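Local coordinates for protein transcriptional regulator (PDB 2O0Y) that probably binds DNA and regulates transcription as a member of the IclR family, with an N-terminal helix-turn-helix domain joined to a C-terminal GAF-like domain, at residues B[40-43]-B[44-48]; B[99-102]-B[103-106]; B[185-188]-B[189-192]. One frame throughout, in Å; residues are numbered along the deposited sequence.

Contact 1 of 3, residues B[40-43]-B[44-48]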
loop_
_atom_site.group_PDB
_atom_site.type_symbol
_atom_site.label_atom_id
_atom_site.label_comp_id
_atom_site.label_asym_id
_atom_site.label_seq_id
_atom_site.Cartn_x
_atom_site.Cartn_y
_atom_site.Cartn_z
ATOM N N SER B 40 12.489 -18.140 6.734
ATOM C CA SER B 40 13.872 -18.507 6.454
ATOM C C SER B 40 13.847 -19.589 5.403
ATOM O O SER B 40 12.819 -20.233 5.153
ATOM C CB SER B 40 14.497 -19.101 7.688
ATOM O OG SER B 40 13.804 -20.312 7.997
ATOM N N LEU B 41 14.990 -19.864 4.820
ATOM C CA LEU B 41 15.053 -20.915 3.822
ATOM C C LEU B 41 14.582 -22.273 4.424
ATOM O O LEU B 41 13.858 -23.034 3.776
ATOM C CB LEU B 41 16.525 -21.010 3.290
ATOM C CG LEU B 41 16.897 -22.186 2.377
ATOM C CD1 LEU B 41 16.091 -22.077 1.058
ATOM C CD2 LEU B 41 18.418 -22.179 2.128
ATOM N N LYS B 42 14.985 -22.564 5.654
ATOM C CA LYS B 42 14.573 -23.810 6.333
ATOM C C LYS B 42 13.072 -23.897 6.447
ATOM O O LYS B 42 12.487 -24.983 6.251
ATOM C CB LYS B 42 15.220 -23.903 7.732
ATOM C CG LYS B 42 15.125 -25.320 8.423
ATOM C CD LYS B 42 16.038 -25.352 9.637
ATOM C CE LYS B 42 16.039 -26.684 10.332
ATOM N NZ LYS B 42 14.674 -26.949 10.868
ATOM N N GLU B 43 12.419 -22.788 6.773
ATOM C CA GLU B 43 10.974 -22.797 6.797
ATOM C C GLU B 43 10.366 -23.091 5.397
ATOM O O GLU B 43 9.348 -23.772 5.293
ATOM C CB GLU B 43 10.426 -21.460 7.311
ATOM C CG GLU B 43 10.639 -21.262 8.815
ATOM C CD GLU B 43 10.053 -19.958 9.290
ATOM O OE1 GLU B 43 10.645 -18.922 8.978
ATOM O OE2 GLU B 43 8.995 -19.968 9.981
ATOM N N LEU B 44 10.946 -22.517 4.339
ATOM C CA LEU B 44 10.398 -22.732 2.978
ATOM C C LEU B 44 10.569 -24.167 2.554
ATOM O O LEU B 44 9.640 -24.772 1.967
ATOM C CB LEU B 44 11.044 -21.786 1.975
ATOM C CG LEU B 44 10.754 -20.298 2.339
ATOM C CD1 LEU B 44 11.563 -19.432 1.377
ATOM C CD2 LEU B 44 9.244 -19.908 2.279
ATOM N N VAL B 45 11.692 -24.770 2.930
ATOM C CA VAL B 45 11.893 -26.231 2.682
ATOM C C VAL B 45 10.946 -27.081 3.480
ATOM O O VAL B 45 10.287 -27.984 2.923
ATOM C CB VAL B 45 13.357 -26.653 2.974
ATOM C CG1 VAL B 45 13.535 -28.201 2.891
ATOM C CG2 VAL B 45 14.248 -25.956 1.997
ATOM N N GLU B 46 10.851 -26.815 4.779
ATOM C CA GLU B 46 9.927 -27.587 5.658
ATOM C C GLU B 46 8.453 -27.467 5.253
ATOM O O GLU B 46 7.691 -28.446 5.303
ATOM C CB GLU B 46 10.085 -27.093 7.084
ATOM C CG GLU B 46 11.383 -27.655 7.690
ATOM C CD GLU B 46 11.672 -27.150 9.080
ATOM O OE1 GLU B 46 11.040 -26.159 9.555
ATOM O OE2 GLU B 46 12.569 -27.766 9.674
ATOM N N GLY B 47 8.060 -26.263 4.846
ATOM C CA GLY B 47 6.668 -25.983 4.539
ATOM C C GLY B 47 6.258 -26.556 3.186
ATOM O O GLY B 47 5.104 -26.936 2.981
ATOM N N THR B 48 7.189 -26.659 2.263
ATOM C CA THR B 48 6.880 -27.256 0.965
ATOM C C THR B 48 7.267 -28.714 0.811
ATOM O O THR B 48 6.771 -29.356 -0.110
ATOM C CB THR B 48 7.573 -26.510 -0.184
ATOM O OG1 THR B 48 8.987 -26.554 0.007
ATOM C CG2 THR B 48 7.083 -25.026 -0.340
#
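L41 and V45, one turn apart at the start of helix 41-48, share its inward flank. They touch only lightly, L41 CD1 lying 4.4 Å from V45 CG2, and both side chains pack on V55 of helix 52-64. Buried L44 carries the tight side: CG anti to its carbonyl carbon (chi1 -62°) swings the isobutyl group back over the previous turn, where L44 CG sits 3.5 Å from S40 O, and the side chain packs on L28, L31, F32 and V59. The helix opens with a capping box. S40 OG accepts from E43 N at 3.1 Å, nearly straight at 165°, and E43 OE1 in turn accepts from S40 N at 3.0 Å, on the anti side of the carboxylate. E43 OE2 pairs with R39, so the glutamate is held at both oxygens. At the other end L44 O accepts twice, from T48 N and from T48 OG1, the hydroxyl coming to 2.7 Å. The solvent side is looser and carries charge. K42 runs extended until chi4, where a bend (-64°) turns the ammonium toward E46; K42 NZ reaches E46 OE2 at 2.6 Å, arriving from above the carboxylate plane. In the IclR helix-turn-helix domain, helix 41-48 packs beside helices 18-29 and 52-64. The chemistry is split by side: aliphatic groups bind the helix to its neighbours, S40 OG satisfies E43 N, a first-turn amide with no helical acceptor, and the exposed i to i+4 salt bridge, whose residues also touch a crystal neighbour, probably adds modest stability.

Contact 2 of 3, residues B[99-102]-B[103-106]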
loop_
_atom_site.group_PDB
_atom_site.type_symbol
_atom_site.label_atom_id
_atom_site.label_comp_id
_atom_site.label_asym_id
_atom_site.label_seq_id
_atom_site.Cartn_x
_atom_site.Cartn_y
_atom_site.Cartn_z
ATOM N N VAL B 99 -22.284 -8.951 0.871
ATOM C CA VAL B 99 -22.172 -7.875 1.863
ATOM C C VAL B 99 -22.824 -6.586 1.314
ATOM O O VAL B 99 -23.543 -5.880 2.018
ATOM C CB VAL B 99 -20.698 -7.642 2.201
ATOM C CG1 VAL B 99 -20.470 -6.234 2.836
ATOM C CG2 VAL B 99 -20.141 -8.845 3.081
ATOM N N VAL B 100 -22.577 -6.254 0.063
ATOM C CA VAL B 100 -23.291 -5.110 -0.555
ATOM C C VAL B 100 -24.819 -5.291 -0.511
ATOM O O VAL B 100 -25.537 -4.361 -0.118
ATOM C CB VAL B 100 -22.781 -4.800 -1.956
ATOM C CG1 VAL B 100 -23.438 -3.551 -2.475
ATOM C CG2 VAL B 100 -21.242 -4.563 -1.885
ATOM N N ASP B 101 -25.315 -6.479 -0.833
ATOM C CA ASP B 101 -26.764 -6.770 -0.655
ATOM C C ASP B 101 -27.238 -6.453 0.770
ATOM O O ASP B 101 -28.279 -5.814 0.960
ATOM C CB ASP B 101 -27.107 -8.234 -0.950
ATOM C CG ASP B 101 -26.892 -8.604 -2.391
ATOM O OD1 ASP B 101 -26.789 -7.696 -3.236
ATOM O OD2 ASP B 101 -26.799 -9.831 -2.670
ATOM N N ILE B 102 -26.491 -6.887 1.779
ATOM C CA ILE B 102 -26.920 -6.619 3.173
ATOM C C ILE B 102 -26.948 -5.119 3.442
ATOM O O ILE B 102 -27.854 -4.628 4.077
ATOM C CB ILE B 102 -25.999 -7.346 4.212
ATOM C CG1 ILE B 102 -26.240 -8.862 4.187
ATOM C CG2 ILE B 102 -26.206 -6.797 5.616
ATOM C CD1 ILE B 102 -25.037 -9.671 4.794
HETATM N N MSE B 103 -25.965 -4.379 2.955
HETATM C CA MSE B 103 -25.895 -2.928 3.184
HETATM C C MSE B 103 -27.044 -2.243 2.460
HETATM O O MSE B 103 -27.640 -1.275 2.947
HETATM C CB MSE B 103 -24.557 -2.406 2.649
HETATM C CG MSE B 103 -23.340 -2.926 3.370
HETATM SE SE MSE B 103 -21.665 -2.275 2.504
HETATM C CE MSE B 103 -21.888 -0.311 2.587
ATOM N N ARG B 104 -27.332 -2.722 1.262
ATOM C CA ARG B 104 -28.431 -2.163 0.476
ATOM C C ARG B 104 -29.752 -2.375 1.199
ATOM O O ARG B 104 -30.556 -1.434 1.364
ATOM C CB ARG B 104 -28.448 -2.784 -0.946
ATOM C CG ARG B 104 -29.300 -1.995 -1.900
ATOM C CD ARG B 104 -29.518 -2.743 -3.217
ATOM N NE ARG B 104 -28.204 -2.919 -3.883
ATOM C CZ ARG B 104 -27.578 -4.083 -4.051
ATOM N NH1 ARG B 104 -26.402 -4.076 -4.666
ATOM N NH2 ARG B 104 -28.117 -5.244 -3.635
ATOM N N GLN B 105 -29.970 -3.588 1.711
ATOM C CA GLN B 105 -31.212 -3.838 2.439
ATOM C C GLN B 105 -31.316 -2.996 3.730
ATOM O O GLN B 105 -32.379 -2.467 4.079
ATOM C CB GLN B 105 -31.383 -5.343 2.702
ATOM C CG GLN B 105 -32.736 -5.711 3.308
ATOM C CD GLN B 105 -33.887 -5.409 2.365
ATOM O OE1 GLN B 105 -33.807 -5.698 1.171
ATOM N NE2 GLN B 105 -34.967 -4.814 2.900
ATOM N N LEU B 106 -30.222 -2.855 4.439
ATOM C CA LEU B 106 -30.148 -1.993 5.637
ATOM C C LEU B 106 -30.533 -0.573 5.261
ATOM O O LEU B 106 -31.276 0.091 5.998
ATOM C CB LEU B 106 -28.689 -1.984 6.199
ATOM C CG LEU B 106 -28.527 -1.136 7.460
ATOM C CD1 LEU B 106 -29.611 -1.558 8.533
ATOM C CD2 LEU B 106 -27.081 -1.232 7.984
HETATM O O HOH W 1 -30.320 -5.816 -1.387
#
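D101 and R104 run alongside each other in the same direction on the outer face of helix 97-110, and meet in a salt bridge three residues apart. R104 NH2 donates one hydrogen to D101 OD1 at 2.8 Å with an N-H...O angle of 155°. The oxygen sits at the guanidinium edge, close to its plane, and is met on its anti side; the two flat groups are turned 54° against each other, and a single N-H makes the bond. A bend at chi3 (-63°) folds the otherwise extended arginine back toward the preceding turn and brings R104 NH1 to 3.7 Å from V100 CG1. A water joins the same turn, donating to D101 O and accepting from R104 NH2 at 3.2 Å. Beneath these groups the helical bond from R104 N to V100 O, 2.8 Å, fixes the arginine's root. On the inward face selenomethionine M103 crosses V99, with SE 4.1 Å from V99 CG1, and reaches V114, L116, A128 and C130 on strands 113-120 and 123-130. V99 and I102 pack on helix 237-254, and L106 on both its C243 and V114. Helix 97-110 thus covers one face of the GAF-like domain's antiparallel sheet together with helix 237-254. Its amphipathic chemistry implies that apolar side chains, with selenomethionine standing at 103, hold it to the fold, while the ion pair, with a water linking R104 NH2 to the D101 carbonyl, ties together the outer turn.

Contact 3 of 3, residues B[185-188]-B[189-192]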
loop_
_atom_site.group_PDB
_atom_site.type_symbol
_atom_site.label_atom_id
_atom_site.label_comp_id
_atom_site.label_asym_id
_atom_site.label_seq_id
_atom_site.Cartn_x
_atom_site.Cartn_y
_atom_site.Cartn_z
ATOM N N LYS B 185 -15.200 7.798 25.779
ATOM C CA LYS B 185 -16.289 7.511 24.852
ATOM C C LYS B 185 -15.981 6.248 24.016
ATOM O O LYS B 185 -16.876 5.430 23.790
ATOM C CB LYS B 185 -16.573 8.714 23.965
ATOM C CG LYS B 185 -16.970 9.991 24.748
ATOM C CD LYS B 185 -17.127 11.223 23.808
ATOM C CE LYS B 185 -15.882 11.442 22.917
ATOM N NZ LYS B 185 -16.029 12.450 21.813
ATOM N N VAL B 186 -14.722 6.065 23.582
ATOM C CA VAL B 186 -14.371 4.847 22.840
ATOM C C VAL B 186 -14.676 3.610 23.707
ATOM O O VAL B 186 -15.226 2.631 23.236
ATOM C CB VAL B 186 -12.893 4.830 22.351
ATOM C CG1 VAL B 186 -12.574 3.499 21.704
ATOM C CG2 VAL B 186 -12.599 5.998 21.381
ATOM N N GLU B 187 -14.313 3.668 24.976
ATOM C CA GLU B 187 -14.606 2.584 25.918
ATOM C C GLU B 187 -16.097 2.270 26.137
ATOM O O GLU B 187 -16.484 1.100 26.229
ATOM C CB GLU B 187 -13.940 2.869 27.281
ATOM C CG GLU B 187 -12.784 1.952 27.552
ATOM C CD GLU B 187 -13.186 0.488 27.470
ATOM O OE1 GLU B 187 -14.026 0.057 28.316
ATOM O OE2 GLU B 187 -12.665 -0.216 26.561
ATOM N N ASP B 188 -16.901 3.317 26.293
ATOM C CA ASP B 188 -18.366 3.219 26.334
ATOM C C ASP B 188 -18.901 2.473 25.089
ATOM O O ASP B 188 -19.782 1.632 25.188
ATOM C CB ASP B 188 -18.968 4.614 26.353
ATOM C CG ASP B 188 -18.556 5.429 27.571
ATOM O OD1 ASP B 188 -17.699 4.982 28.362
ATOM O OD2 ASP B 188 -19.103 6.537 27.735
ATOM N N GLY B 189 -18.346 2.765 23.921
ATOM C CA GLY B 189 -18.713 2.001 22.729
ATOM C C GLY B 189 -18.372 0.519 22.832
ATOM O O GLY B 189 -19.080 -0.325 22.288
ATOM N N ARG B 190 -17.263 0.188 23.496
ATOM C CA ARG B 190 -16.820 -1.206 23.556
ATOM C C ARG B 190 -17.811 -2.023 24.408
ATOM O O ARG B 190 -18.215 -3.123 24.038
ATOM C CB ARG B 190 -15.391 -1.280 24.097
ATOM C CG ARG B 190 -14.756 -2.645 24.064
ATOM C CD ARG B 190 -13.312 -2.626 24.626
ATOM N NE ARG B 190 -12.333 -2.451 23.546
ATOM C CZ ARG B 190 -11.635 -1.340 23.321
ATOM N NH1 ARG B 190 -11.773 -0.268 24.112
ATOM N NH2 ARG B 190 -10.779 -1.312 22.315
ATOM N N GLU B 191 -18.217 -1.428 25.520
ATOM C CA GLU B 191 -19.196 -2.000 26.454
ATOM C C GLU B 191 -20.557 -2.197 25.808
ATOM O O GLU B 191 -21.095 -3.288 25.847
ATOM C CB GLU B 191 -19.349 -1.112 27.694
ATOM C CG GLU B 191 -18.135 -0.232 28.018
ATOM C CD GLU B 191 -17.970 0.077 29.501
ATOM O OE1 GLU B 191 -18.892 0.697 30.104
ATOM O OE2 GLU B 191 -16.899 -0.290 30.063
ATOM N N ARG B 192 -21.091 -1.141 25.192
ATOM C CA ARG B 192 -22.430 -1.161 24.567
ATOM C C ARG B 192 -22.522 -1.960 23.258
ATOM O O ARG B 192 -23.559 -2.576 22.979
ATOM C CB ARG B 192 -22.864 0.265 24.285
ATOM C CG ARG B 192 -24.314 0.418 23.892
ATOM C CD ARG B 192 -24.644 1.878 23.843
ATOM N NE ARG B 192 -23.559 2.551 23.143
ATOM C CZ ARG B 192 -22.709 3.396 23.717
ATOM N NH1 ARG B 192 -22.857 3.711 25.016
ATOM N NH2 ARG B 192 -21.734 3.943 22.977
#
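The last two turns of helix 178-192, which leads into edge strand 195-198 of the GAF-like domain's sheet, carry a salt bridge between E187 and R190. R190 NH1 donates to E187 OE2 at 2.6 Å, with an N-H...O angle of 149°, and meets the oxygen on its anti side. Carboxylate and guanidinium are nearly coplanar, 6° apart. The glutamate bends at chi2 (-56°) to present OE2, and R190 CD also comes to 3.2 Å from that oxygen, so the arginine's aliphatic stem lies against it. E191 also approaches E187, but its placement in the model is doubtful. Buried G189 follows on the inward side, its N bonded to K185 O at 3.0 Å, and V186 packs on L158 and L159 of a neighbouring loop. K185 O also receives Q195 NE2 from the strand that follows, tying helix to sheet edge. At the C-terminal end, R192 N closes on D188 O at 3.1 Å, and the R192 guanidinium lays one face over that same oxygen, offset toward its rim. Beyond the helix R192 NH2 bonds to Y194 O, and the guanidinium makes a cation-pi contact with Y194.

How the contacts relate
All three contacts are local, each within a single helix, and none touches another. Contact 1 is a surface contact in the helix-turn-helix domain, its centre about 43 Å from that of contact 2 and about 44 Å from that of contact 3; the latter two share the C-terminal domain, their centres about 25 Å apart, and are partly buried. Each has an ion pair on its exposed side, between residues four apart in contact 1 and three apart in contacts 2 and 3. Their other chemistry follows their place: contact 1 starts a helix and is capped, contact 2 lies mid-helix against sheet and helix, and contact 3 ends a helix, where arginine and tyrosine lead into a strand.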